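D-glycerate 2-kinase (Thermotoga maritima, PDB 2B8N) catalyses the ATP-dependent, magnesium-requiring phosphorylation of D-glycerate to 2-phosphoglycerate in the degradation of serine via 3-hydroxypyruvate. Local coordinates at residues A[279-285]-A[316-322]; A[303-307]-A[425-429]; A[296-300]-A[346-350]; A[338-342]-A[357-361]. All coordinates share one frame; numbering follows the deposited sequence.

Interaction 1 (A[279-285]-A[316-322]); sequences FNAEIIT and PAALIFG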
loop_
_atom_site.group_PDB
_atom_site.type_symbol
_atom_site.label_atom_id
_atom_site.label_comp_id
_atom_site.label_asym_id
_atom_site.label_seq_id
_atom_site.Cartn_x
_atom_site.Cartn_y
_atom_site.Cartn_z
ATOM N N PHE A 279 0.543 28.677 1.731
ATOM C CA PHE A 279 -0.789 28.208 2.134
ATOM C C PHE A 279 -0.897 27.959 3.622
ATOM O O PHE A 279 0.020 27.425 4.231
ATOM C CB PHE A 279 -1.168 26.907 1.412
ATOM C CG PHE A 279 -1.545 27.109 -0.020
ATOM C CD1 PHE A 279 -2.771 27.684 -0.344
ATOM C CD2 PHE A 279 -0.673 26.757 -1.039
ATOM C CE1 PHE A 279 -3.125 27.907 -1.670
ATOM C CE2 PHE A 279 -1.010 26.985 -2.378
ATOM C CZ PHE A 279 -2.235 27.560 -2.694
ATOM N N ASN A 280 -2.022 28.338 4.205
ATOM C CA ASN A 280 -2.373 27.851 5.514
ATOM C C ASN A 280 -2.773 26.389 5.282
ATOM O O ASN A 280 -3.764 26.134 4.593
ATOM C CB ASN A 280 -3.553 28.639 6.109
ATOM C CG ASN A 280 -3.261 30.124 6.274
ATOM O OD1 ASN A 280 -2.185 30.526 6.758
ATOM N ND2 ASN A 280 -4.228 30.950 5.880
ATOM N N ALA A 281 -2.006 25.447 5.829
ATOM C CA ALA A 281 -2.193 24.039 5.517
ATOM C C ALA A 281 -2.416 23.209 6.758
ATOM O O ALA A 281 -1.726 23.408 7.772
ATOM C CB ALA A 281 -1.000 23.498 4.769
ATOM N N GLU A 282 -3.380 22.281 6.677
ATOM C CA GLU A 282 -3.561 21.256 7.723
ATOM C C GLU A 282 -4.020 19.906 7.153
ATOM O O GLU A 282 -4.655 19.837 6.082
ATOM C CB GLU A 282 -4.507 21.740 8.853
ATOM C CG GLU A 282 -4.545 20.852 10.085
ATOM C CD GLU A 282 -3.182 20.652 10.781
ATOM O OE1 GLU A 282 -2.266 19.990 10.228
ATOM O OE2 GLU A 282 -3.031 21.144 11.921
ATOM N N ILE A 283 -3.671 18.853 7.886
ATOM C CA ILE A 283 -4.114 17.506 7.639
ATOM C C ILE A 283 -5.373 17.248 8.425
ATOM O O ILE A 283 -5.349 17.261 9.664
ATOM C CB ILE A 283 -3.049 16.495 8.110
ATOM C CG1 ILE A 283 -1.779 16.639 7.265
ATOM C CG2 ILE A 283 -3.594 15.067 8.013
ATOM C CD1 ILE A 283 -0.570 15.873 7.805
ATOM N N ILE A 284 -6.469 16.972 7.728
ATOM C CA ILE A 284 -7.767 16.705 8.377
ATOM C C ILE A 284 -7.894 15.259 8.849
ATOM O O ILE A 284 -8.430 14.981 9.925
ATOM C CB ILE A 284 -8.912 17.012 7.447
ATOM C CG1 ILE A 284 -8.845 18.476 6.991
ATOM C CG2 ILE A 284 -10.231 16.739 8.134
ATOM C CD1 ILE A 284 -8.800 19.474 8.137
ATOM N N THR A 285 -7.419 14.327 8.039
ATOM C CA THR A 285 -7.303 12.948 8.493
ATOM C C THR A 285 -6.408 12.161 7.582
ATOM O O THR A 285 -6.306 12.487 6.397
ATOM C CB THR A 285 -8.681 12.246 8.551
ATOM O OG1 THR A 285 -8.524 10.930 9.110
ATOM C CG2 THR A 285 -9.308 12.179 7.142
ATOM N N PRO A 316 -5.312 31.908 1.996
ATOM C CA PRO A 316 -5.263 30.769 1.077
ATOM C C PRO A 316 -5.053 29.476 1.833
ATOM O O PRO A 316 -4.132 29.383 2.635
ATOM C CB PRO A 316 -4.047 31.091 0.191
ATOM C CG PRO A 316 -3.419 32.293 0.755
ATOM C CD PRO A 316 -4.017 32.593 2.071
ATOM N N ALA A 317 -5.896 28.483 1.592
ATOM C CA ALA A 317 -5.899 27.267 2.434
ATOM C C ALA A 317 -5.594 26.034 1.619
ATOM O O ALA A 317 -5.899 25.993 0.429
ATOM C CB ALA A 317 -7.247 27.097 3.183
ATOM N N ALA A 318 -4.981 25.057 2.285
ATOM C CA ALA A 318 -4.721 23.747 1.730
ATOM C C ALA A 318 -5.151 22.684 2.743
ATOM O O ALA A 318 -4.527 22.540 3.794
ATOM C CB ALA A 318 -3.259 23.586 1.379
ATOM N N LEU A 319 -6.231 21.963 2.414
ATOM C CA LEU A 319 -6.749 20.881 3.237
ATOM C C LEU A 319 -6.173 19.580 2.719
ATOM O O LEU A 319 -6.298 19.299 1.532
ATOM C CB LEU A 319 -8.272 20.833 3.117
ATOM C CG LEU A 319 -9.067 22.070 3.533
ATOM C CD1 LEU A 319 -10.461 21.894 3.072
ATOM C CD2 LEU A 319 -9.048 22.269 5.037
ATOM N N ILE A 320 -5.581 18.767 3.601
ATOM C CA ILE A 320 -4.950 17.489 3.176
ATOM C C ILE A 320 -5.659 16.247 3.749
ATOM O O ILE A 320 -5.916 16.151 4.961
ATOM C CB ILE A 320 -3.420 17.438 3.539
ATOM C CG1 ILE A 320 -2.628 18.509 2.766
ATOM C CG2 ILE A 320 -2.809 16.023 3.257
ATOM C CD1 ILE A 320 -2.171 19.635 3.606
ATOM N N PHE A 321 -5.950 15.291 2.861
ATOM C CA PHE A 321 -6.586 14.013 3.235
ATOM C C PHE A 321 -5.830 12.797 2.678
ATOM O O PHE A 321 -5.318 12.799 1.553
ATOM C CB PHE A 321 -8.034 13.971 2.745
ATOM C CG PHE A 321 -8.835 15.214 3.080
ATOM C CD1 PHE A 321 -8.758 16.331 2.288
ATOM C CD2 PHE A 321 -9.693 15.240 4.174
ATOM C CE1 PHE A 321 -9.518 17.467 2.577
ATOM C CE2 PHE A 321 -10.440 16.386 4.477
ATOM C CZ PHE A 321 -10.352 17.491 3.683
ATOM N N GLY A 322 -5.756 11.758 3.503
ATOM C CA GLY A 322 -5.142 10.497 3.117
ATOM C C GLY A 322 -5.983 9.342 3.610
ATOM O O GLY A 322 -6.666 9.462 4.621
#
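Phe279 turns the edge of its ring to Pro316, with the carbonyl carbon of the proline near the ring plane and CD1 3.7 Å from Pro316 CB. A first torsion of -75° keeps CG beside the backbone N and turns the ring toward Pro316, while CB itself lies 3.9 Å from Ala318 CB. An alanine here would probably leave Pro316 CB without its aromatic neighbour and open a gap where the ring meets Leu427 and Val429. Farther along, Ile283 lies across Ile320, CG1 to CB at 4.1 Å, on the same face as Ala281 and Ala318. Ile284 behaves differently: its CB bond points toward the partner strand, and its side chain runs beside that of Phe321, both pointing the same way. Its CD1 also reaches Leu319 CD2 at 4.2 Å, while Thr285 CG2 meets the edge of the Phe321 ring.

Beneath these pairs, two parallel strands at 11° exchange six backbone hydrogen bonds, from Asn280 N to Pro316 O (2.8 Å) through to Gly322 N to Thr285 O (3.0 Å). The acceptor steps from Glu282 O to Thr285 O, three residues instead of two, and the helical backbone of Ile284 falls inside that step.

Segment 279-285 forms an outermost strand of the mixed sheet. Helix 263-276 packs on the face of Ala281, Ile283 and Ile320, and its Lys271 forms a salt bridge with Glu282. Helix 292-309 packs on the other face, against Ala317, Leu319 and Phe321, and links the strands in a beta-alpha-beta crossover, while strand 422-428 flanks 317-323.

Interaction 2 (A[303-307]-A[425-429]); sequences MKEVK and IGLIV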
loop_
_atom_site.group_PDB
_atom_site.type_symbol
_atom_site.label_atom_id
_atom_site.label_comp_id
_atom_site.label_asym_id
_atom_site.label_seq_id
_atom_site.Cartn_x
_atom_site.Cartn_y
_atom_site.Cartn_z
HETATM N N MSE A 303 -14.389 22.436 1.893
HETATM C CA MSE A 303 -13.872 23.493 1.006
HETATM C C MSE A 303 -14.815 24.720 0.943
HETATM O O MSE A 303 -14.353 25.867 0.902
HETATM C CB MSE A 303 -13.578 22.939 -0.394
HETATM C CG MSE A 303 -12.457 21.888 -0.348
HETATM SE SE MSE A 303 -12.135 20.851 -1.954
HETATM C CE MSE A 303 -11.671 22.226 -3.133
ATOM N N LYS A 304 -16.128 24.469 0.960
ATOM C CA LYS A 304 -17.118 25.544 0.943
ATOM C C LYS A 304 -17.086 26.316 2.261
ATOM O O LYS A 304 -17.295 27.530 2.285
ATOM C CB LYS A 304 -18.529 25.010 0.680
ATOM C CG LYS A 304 -18.699 24.200 -0.630
ATOM C CD LYS A 304 -20.142 24.170 -1.080
ATOM C CE LYS A 304 -20.661 22.785 -1.336
ATOM N NZ LYS A 304 -22.136 22.711 -1.031
ATOM N N GLU A 305 -16.805 25.620 3.356
ATOM C CA GLU A 305 -16.702 26.305 4.629
ATOM C C GLU A 305 -15.519 27.278 4.611
ATOM O O GLU A 305 -15.632 28.421 5.064
ATOM C CB GLU A 305 -16.569 25.302 5.770
ATOM C CG GLU A 305 -16.948 25.859 7.147
ATOM C CD GLU A 305 -18.418 26.252 7.290
ATOM O OE1 GLU A 305 -19.283 25.806 6.478
ATOM O OE2 GLU A 305 -18.697 27.023 8.237
ATOM N N VAL A 306 -14.396 26.819 4.083
ATOM C CA VAL A 306 -13.201 27.648 3.975
ATOM C C VAL A 306 -13.462 28.811 3.039
ATOM O O VAL A 306 -13.150 29.959 3.362
ATOM C CB VAL A 306 -12.008 26.850 3.439
ATOM C CG1 VAL A 306 -10.923 27.775 2.931
ATOM C CG2 VAL A 306 -11.469 25.916 4.536
ATOM N N LYS A 307 -14.031 28.510 1.880
ATOM C CA LYS A 307 -14.292 29.540 0.889
ATOM C C LYS A 307 -15.180 30.672 1.457
ATOM O O LYS A 307 -14.793 31.821 1.393
ATOM C CB LYS A 307 -14.878 28.919 -0.384
ATOM C CG LYS A 307 -15.271 29.912 -1.437
ATOM C CD LYS A 307 -14.077 30.579 -2.091
ATOM C CE LYS A 307 -14.514 31.423 -3.295
ATOM N NZ LYS A 307 -13.345 31.749 -4.142
ATOM N N ILE A 425 -5.887 16.435 -1.909
ATOM C CA ILE A 425 -5.550 17.817 -1.561
ATOM C C ILE A 425 -6.628 18.788 -2.109
ATOM O O ILE A 425 -7.024 18.710 -3.281
ATOM C CB ILE A 425 -4.195 18.187 -2.145
ATOM C CG1 ILE A 425 -3.105 17.319 -1.516
ATOM C CG2 ILE A 425 -3.870 19.649 -1.903
ATOM N N GLY A 426 -7.094 19.687 -1.258
ATOM C CA GLY A 426 -8.034 20.711 -1.662
ATOM C C GLY A 426 -7.486 22.111 -1.382
ATOM O O GLY A 426 -7.107 22.409 -0.258
ATOM N N LEU A 427 -7.474 22.972 -2.397
ATOM C CA LEU A 427 -6.955 24.325 -2.281
ATOM C C LEU A 427 -8.081 25.338 -2.451
ATOM O O LEU A 427 -8.930 25.189 -3.320
ATOM C CB LEU A 427 -5.893 24.603 -3.351
ATOM C CG LEU A 427 -4.647 23.716 -3.364
ATOM C CD1 LEU A 427 -3.636 24.257 -4.383
ATOM C CD2 LEU A 427 -4.022 23.632 -1.996
ATOM N N ILE A 428 -8.067 26.369 -1.610
ATOM C CA ILE A 428 -9.064 27.415 -1.669
ATOM C C ILE A 428 -8.376 28.789 -1.622
ATOM O O ILE A 428 -7.535 29.022 -0.753
ATOM C CB ILE A 428 -10.099 27.316 -0.503
ATOM C CG1 ILE A 428 -10.647 25.881 -0.332
ATOM C CG2 ILE A 428 -11.266 28.266 -0.766
ATOM C CD1 ILE A 428 -9.827 24.980 0.655
ATOM N N VAL A 429 -8.758 29.698 -2.529
ATOM C CA VAL A 429 -8.265 31.082 -2.489
ATOM C C VAL A 429 -9.360 32.134 -2.763
ATOM O O VAL A 429 -10.509 31.780 -3.037
ATOM C CB VAL A 429 -7.095 31.303 -3.469
ATOM C CG1 VAL A 429 -5.963 30.355 -3.135
ATOM C CG2 VAL A 429 -7.556 31.148 -4.934
#
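Lys307 approaches the terminal C=O of Val429, the planar group that matters in a contact without rings, from beyond its oxygen and not over a face. NZ lies 3.0 Å from Val429 O, nearly along the C=O axis (162°). The lysine gets there with CG anti to the backbone N (chi1 176°) and a bend at the next bond, and its CB and CD pass Ile428 CG2 at a slant before NZ meets the terminal oxygen. The same NZ also donates to the backbone oxygen of Glu353 and so ties together the end of the chain and the loop leading into strand 355-361.

Below this polar end, Ile428 faces the helix and meets three residues of one turn. Its CG2 touches Lys307 CB at 3.7 Å. Its CB is met by Val306 CG1 at 3.6 Å, and its CG1 lies 4.2 Å from Met303 CB. Met303, present as selenomethionine, sets SE 4.1 Å from Gly426 CA, where the strand offers bare backbone; the bend at chi3 then turns CE toward Leu427 O, 4.0 Å away. The axes of helix 303-307 and strand 425-428 approach to 8.8 Å and differ in direction by 21°, as in a helix layered on a sheet.

A methionine in place of Lys307 would probably leave both Val429 O and Glu353 O without this donor and the chain terminus less firmly held.

Val429 is the last residue of the chain, and its modelled oxygen should be one of the two of the terminal carboxylate. Charge attraction probably adds to the lysine bond, while the deeper contacts of Ile428 and Met303 are van der Waals packing.

Interaction 3 (A[296-300]-A[346-350]); sequences GRFIA and AIALE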
loop_
_atom_site.group_PDB
_atom_site.type_symbol
_atom_site.label_atom_id
_atom_site.label_comp_id
_atom_site.label_asym_id
_atom_site.label_seq_id
_atom_site.Cartn_x
_atom_site.Cartn_y
_atom_site.Cartn_z
ATOM N N GLY A 296 -16.072 12.583 -1.449
ATOM C CA GLY A 296 -15.863 13.739 -2.331
ATOM C C GLY A 296 -16.770 14.888 -1.916
ATOM O O GLY A 296 -16.360 16.038 -1.917
ATOM N N ARG A 297 -18.008 14.561 -1.548
ATOM C CA ARG A 297 -18.979 15.546 -1.071
ATOM C C ARG A 297 -18.631 16.131 0.293
ATOM O O ARG A 297 -18.841 17.318 0.528
ATOM C CB ARG A 297 -20.377 14.933 -1.005
ATOM C CG ARG A 297 -20.962 14.633 -2.360
ATOM C CD ARG A 297 -22.486 14.562 -2.341
ATOM N NE ARG A 297 -23.096 15.893 -2.445
ATOM C CZ ARG A 297 -23.149 16.639 -3.559
ATOM N NH1 ARG A 297 -22.600 16.228 -4.705
ATOM N NH2 ARG A 297 -23.728 17.832 -3.520
ATOM N N PHE A 298 -18.117 15.297 1.188
ATOM C CA PHE A 298 -17.727 15.751 2.525
ATOM C C PHE A 298 -16.597 16.764 2.391
ATOM O O PHE A 298 -16.646 17.866 2.946
ATOM C CB PHE A 298 -17.285 14.571 3.412
ATOM C CG PHE A 298 -17.417 14.834 4.899
ATOM C CD1 PHE A 298 -16.731 15.870 5.508
ATOM C CD2 PHE A 298 -18.208 14.021 5.695
ATOM C CE1 PHE A 298 -16.860 16.101 6.878
ATOM C CE2 PHE A 298 -18.312 14.244 7.084
ATOM C CZ PHE A 298 -17.646 15.280 7.662
ATOM N N ILE A 299 -15.585 16.397 1.612
ATOM C CA ILE A 299 -14.437 17.260 1.380
ATOM C C ILE A 299 -14.884 18.557 0.687
ATOM O O ILE A 299 -14.507 19.650 1.091
ATOM C CB ILE A 299 -13.408 16.510 0.567
ATOM C CG1 ILE A 299 -12.832 15.349 1.403
ATOM C CG2 ILE A 299 -12.320 17.472 0.044
ATOM C CD1 ILE A 299 -12.108 14.324 0.563
ATOM N N ALA A 300 -15.711 18.433 -0.344
ATOM C CA ALA A 300 -16.351 19.601 -0.951
ATOM C C ALA A 300 -17.023 20.505 0.103
ATOM O O ALA A 300 -16.863 21.712 0.055
ATOM C CB ALA A 300 -17.341 19.162 -1.991
ATOM N N ALA A 346 -16.470 17.539 -7.966
ATOM C CA ALA A 346 -16.692 18.553 -9.005
ATOM C C ALA A 346 -18.172 18.936 -9.127
ATOM O O ALA A 346 -18.503 20.098 -9.387
ATOM C CB ALA A 346 -16.184 18.080 -10.311
ATOM N N ILE A 347 -19.045 17.945 -8.950
ATOM C CA ILE A 347 -20.485 18.157 -8.895
ATOM C C ILE A 347 -20.847 19.076 -7.722
ATOM O O ILE A 347 -21.514 20.077 -7.898
ATOM C CB ILE A 347 -21.213 16.797 -8.779
ATOM C CG1 ILE A 347 -21.097 16.043 -10.117
ATOM C CG2 ILE A 347 -22.681 16.987 -8.374
ATOM C CD1 ILE A 347 -21.361 14.544 -10.029
ATOM N N ALA A 348 -20.389 18.719 -6.529
ATOM C CA ALA A 348 -20.575 19.523 -5.311
ATOM C C ALA A 348 -19.982 20.952 -5.360
ATOM O O ALA A 348 -20.446 21.826 -4.638
ATOM C CB ALA A 348 -19.985 18.778 -4.112
ATOM N N LEU A 349 -18.940 21.178 -6.167
ATOM C CA LEU A 349 -18.277 22.486 -6.243
ATOM C C LEU A 349 -18.648 23.269 -7.473
ATOM O O LEU A 349 -17.998 24.265 -7.750
ATOM C CB LEU A 349 -16.759 22.341 -6.266
ATOM C CG LEU A 349 -16.116 21.547 -5.148
ATOM C CD1 LEU A 349 -14.651 21.264 -5.509
ATOM C CD2 LEU A 349 -16.251 22.300 -3.833
ATOM N N GLU A 350 -19.653 22.841 -8.233
ATOM C CA GLU A 350 -20.009 23.566 -9.451
ATOM C C GLU A 350 -20.240 25.040 -9.131
ATOM O O GLU A 350 -20.948 25.376 -8.178
ATOM C CB GLU A 350 -21.256 22.980 -10.130
ATOM C CG GLU A 350 -21.655 23.756 -11.386
ATOM C CD GLU A 350 -22.710 23.074 -12.230
ATOM O OE1 GLU A 350 -23.081 21.917 -11.939
ATOM O OE2 GLU A 350 -23.162 23.694 -13.215
#
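Ala300, whose methyl meets Ala348 on the neighbouring helix, gives its backbone N to Gly296 O at 2.9 Å, the shortest polar bond in either segment. That ordinary helical bond fixes the turn from which the methyl projects toward 346-350. Ala300 CB rests 3.4 Å from Ala348 CB and 3.8 Å from Leu349 CD2, placing it between the last residue of helix 337-348 and the first to leave helical geometry. The small side chains of Ala300 and Ala348 let the two backbones come near; the nearest CA pair is Arg297 and Ala348, 6.0 Å apart.

Arg297 closes the outer side. Its chain bends at chi3 (83°), which turns the guanidinium back over the partner helix. There one flat face lies on Ala348 CB, which sits 3.5 Å above the plane and off toward the rim. At the edge, close to the plane, NH1 meets Ile347 CG2 at 3.7 Å.

Ile347 continues into helix 391-396, packing on Tyr392 and Leu395, and Glu350 is paired with Lys382 and Lys385. The chemistry is that of apolar helix packing: methyls make the buried part, and the charged guanidinium lays its flat surface at the solvent-facing margin of the contact, with no ion pair formed between the two segments.

Interaction 4 (A[338-342]-A[357-361]); sequences NQELA and LCSAG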
loop_
_atom_site.group_PDB
_atom_site.type_symbol
_atom_site.label_atom_id
_atom_site.label_comp_id
_atom_site.label_asym_id
_atom_site.label_seq_id
_atom_site.Cartn_x
_atom_site.Cartn_y
_atom_site.Cartn_z
ATOM N N ASN A 338 -10.285 7.026 -6.568
ATOM C CA ASN A 338 -9.852 8.420 -6.579
ATOM C C ASN A 338 -10.556 9.236 -7.674
ATOM O O ASN A 338 -10.801 10.453 -7.522
ATOM C CB ASN A 338 -8.319 8.517 -6.673
ATOM C CG ASN A 338 -7.607 7.921 -5.433
ATOM O OD1 ASN A 338 -7.746 8.441 -4.337
ATOM N ND2 ASN A 338 -6.836 6.841 -5.622
ATOM N N GLN A 339 -10.908 8.585 -8.772
ATOM C CA GLN A 339 -11.576 9.293 -9.873
ATOM C C GLN A 339 -13.049 9.573 -9.534
ATOM O O GLN A 339 -13.599 10.616 -9.936
ATOM C CB GLN A 339 -11.434 8.521 -11.182
ATOM C CG GLN A 339 -10.029 8.542 -11.745
ATOM C CD GLN A 339 -9.778 7.445 -12.749
ATOM O OE1 GLN A 339 -10.511 7.308 -13.712
ATOM N NE2 GLN A 339 -8.740 6.658 -12.530
ATOM N N GLU A 340 -13.673 8.675 -8.764
ATOM C CA GLU A 340 -15.049 8.905 -8.281
ATOM C C GLU A 340 -15.104 9.999 -7.234
ATOM O O GLU A 340 -16.019 10.812 -7.237
ATOM C CB GLU A 340 -15.695 7.637 -7.729
ATOM C CG GLU A 340 -16.155 6.733 -8.828
ATOM C CD GLU A 340 -17.268 5.833 -8.428
ATOM O OE1 GLU A 340 -17.776 5.956 -7.280
ATOM O OE2 GLU A 340 -17.627 5.005 -9.294
ATOM N N LEU A 341 -14.122 10.002 -6.341
ATOM C CA LEU A 341 -14.032 11.025 -5.308
ATOM C C LEU A 341 -13.922 12.421 -5.972
ATOM O O LEU A 341 -14.643 13.343 -5.589
ATOM C CB LEU A 341 -12.852 10.726 -4.384
ATOM C CG LEU A 341 -12.703 11.524 -3.094
ATOM C CD1 LEU A 341 -11.879 10.767 -2.065
ATOM C CD2 LEU A 341 -12.088 12.914 -3.335
ATOM N N ALA A 342 -13.064 12.546 -6.994
ATOM C CA ALA A 342 -12.901 13.810 -7.735
ATOM C C ALA A 342 -14.153 14.202 -8.523
ATOM O O ALA A 342 -14.598 15.330 -8.439
ATOM C CB ALA A 342 -11.722 13.709 -8.676
ATOM N N LEU A 357 -9.514 20.641 -6.364
ATOM C CA LEU A 357 -9.310 19.381 -5.642
ATOM C C LEU A 357 -8.580 18.385 -6.521
ATOM O O LEU A 357 -8.931 18.191 -7.693
ATOM C CB LEU A 357 -10.612 18.765 -5.139
ATOM C CG LEU A 357 -10.396 17.395 -4.485
ATOM C CD1 LEU A 357 -11.418 17.143 -3.436
ATOM C CD2 LEU A 357 -10.402 16.247 -5.493
ATOM N N CYS A 358 -7.596 17.724 -5.916
ATOM C CA CYS A 358 -6.758 16.784 -6.605
ATOM C C CYS A 358 -6.633 15.534 -5.787
ATOM O O CYS A 358 -6.173 15.597 -4.662
ATOM C CB CYS A 358 -5.378 17.370 -6.761
ATOM S SG CYS A 358 -4.241 16.219 -7.572
ATOM N N SER A 359 -7.050 14.405 -6.337
ATOM C CA SER A 359 -7.007 13.129 -5.645
ATOM C C SER A 359 -6.073 12.208 -6.383
ATOM O O SER A 359 -6.018 12.267 -7.616
ATOM C CB SER A 359 -8.406 12.523 -5.643
ATOM O OG SER A 359 -8.793 12.129 -6.951
ATOM N N ALA A 360 -5.343 11.345 -5.676
ATOM C CA ALA A 360 -4.363 10.495 -6.362
ATOM C C ALA A 360 -4.048 9.191 -5.660
ATOM O O ALA A 360 -3.739 9.174 -4.482
ATOM C CB ALA A 360 -3.070 11.266 -6.594
ATOM N N GLY A 361 -4.100 8.088 -6.400
ATOM C CA GLY A 361 -3.543 6.850 -5.911
ATOM C C GLY A 361 -2.039 6.943 -6.023
ATOM O O GLY A 361 -1.544 7.162 -7.111
#
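Asn338 reaches across to strand 357-361 atom by atom. Its CB touches Ser359 OG at 3.7 Å. CG, beside the backbone N (chi1 -64°), comes 3.6 Å from Gly361 N. OD1 lies 4.0 Å from Ala360 C. At the tip, ND2 sits 3.1 Å from Gly361 N, but both are donors and form no bond; the amide nitrogen gives its hydrogen instead to Asp422.

The bond between the segments uses the backbone of the same asparagine. Ser359 OG, held between its backbone N and carbonyl carbon (chi1 69°), donates to Asn338 O at 2.7 Å from well above the carbonyl plane. Ala342 N, the regular helical donor, reaches that oxygen from the opposite face at 3.1 Å. Two donors thus grip one buried carbonyl, and the buried hydroxyl finds an acceptor in it. Toward the other end, Leu357 spreads its methyls between Leu341 and Ala342, with CD1 4.3 Å from Leu341 CD2.

Asp366 receives the N-H groups of Asn338 and Gln339 near the start of the helix. Helix 337-348 runs back over strand 355-361, the segments 338-342 and 357-361 being nearly antiparallel at 169°. Together with strand 317-323, which is parallel to 355-361 and separated from it by 422-428, this makes a beta-alpha-beta crossover that skips one strand, an arrangement characteristic of layered alpha/beta folds.

From the N-terminal side, segment 279-285 opens interaction 1, which closes at 316-322 by joining two strands around helix 292-309. That helix supplies 296-300 to interaction 3 and 303-307 to interaction 2, so both cross interaction 1 and also each other. Interaction 4 opens at 338-342, after interaction 1 has closed, and ends at 357-361; it crosses interaction 3, with which it shares helix 337-348. It is nested within the long loop that interaction 2 closes at the chain's C terminus. Strand 422-428 lies between 317-323 and 355-361, so the C-terminal strand joins the strands of interactions 1 and 4 in one sheet beneath both helices.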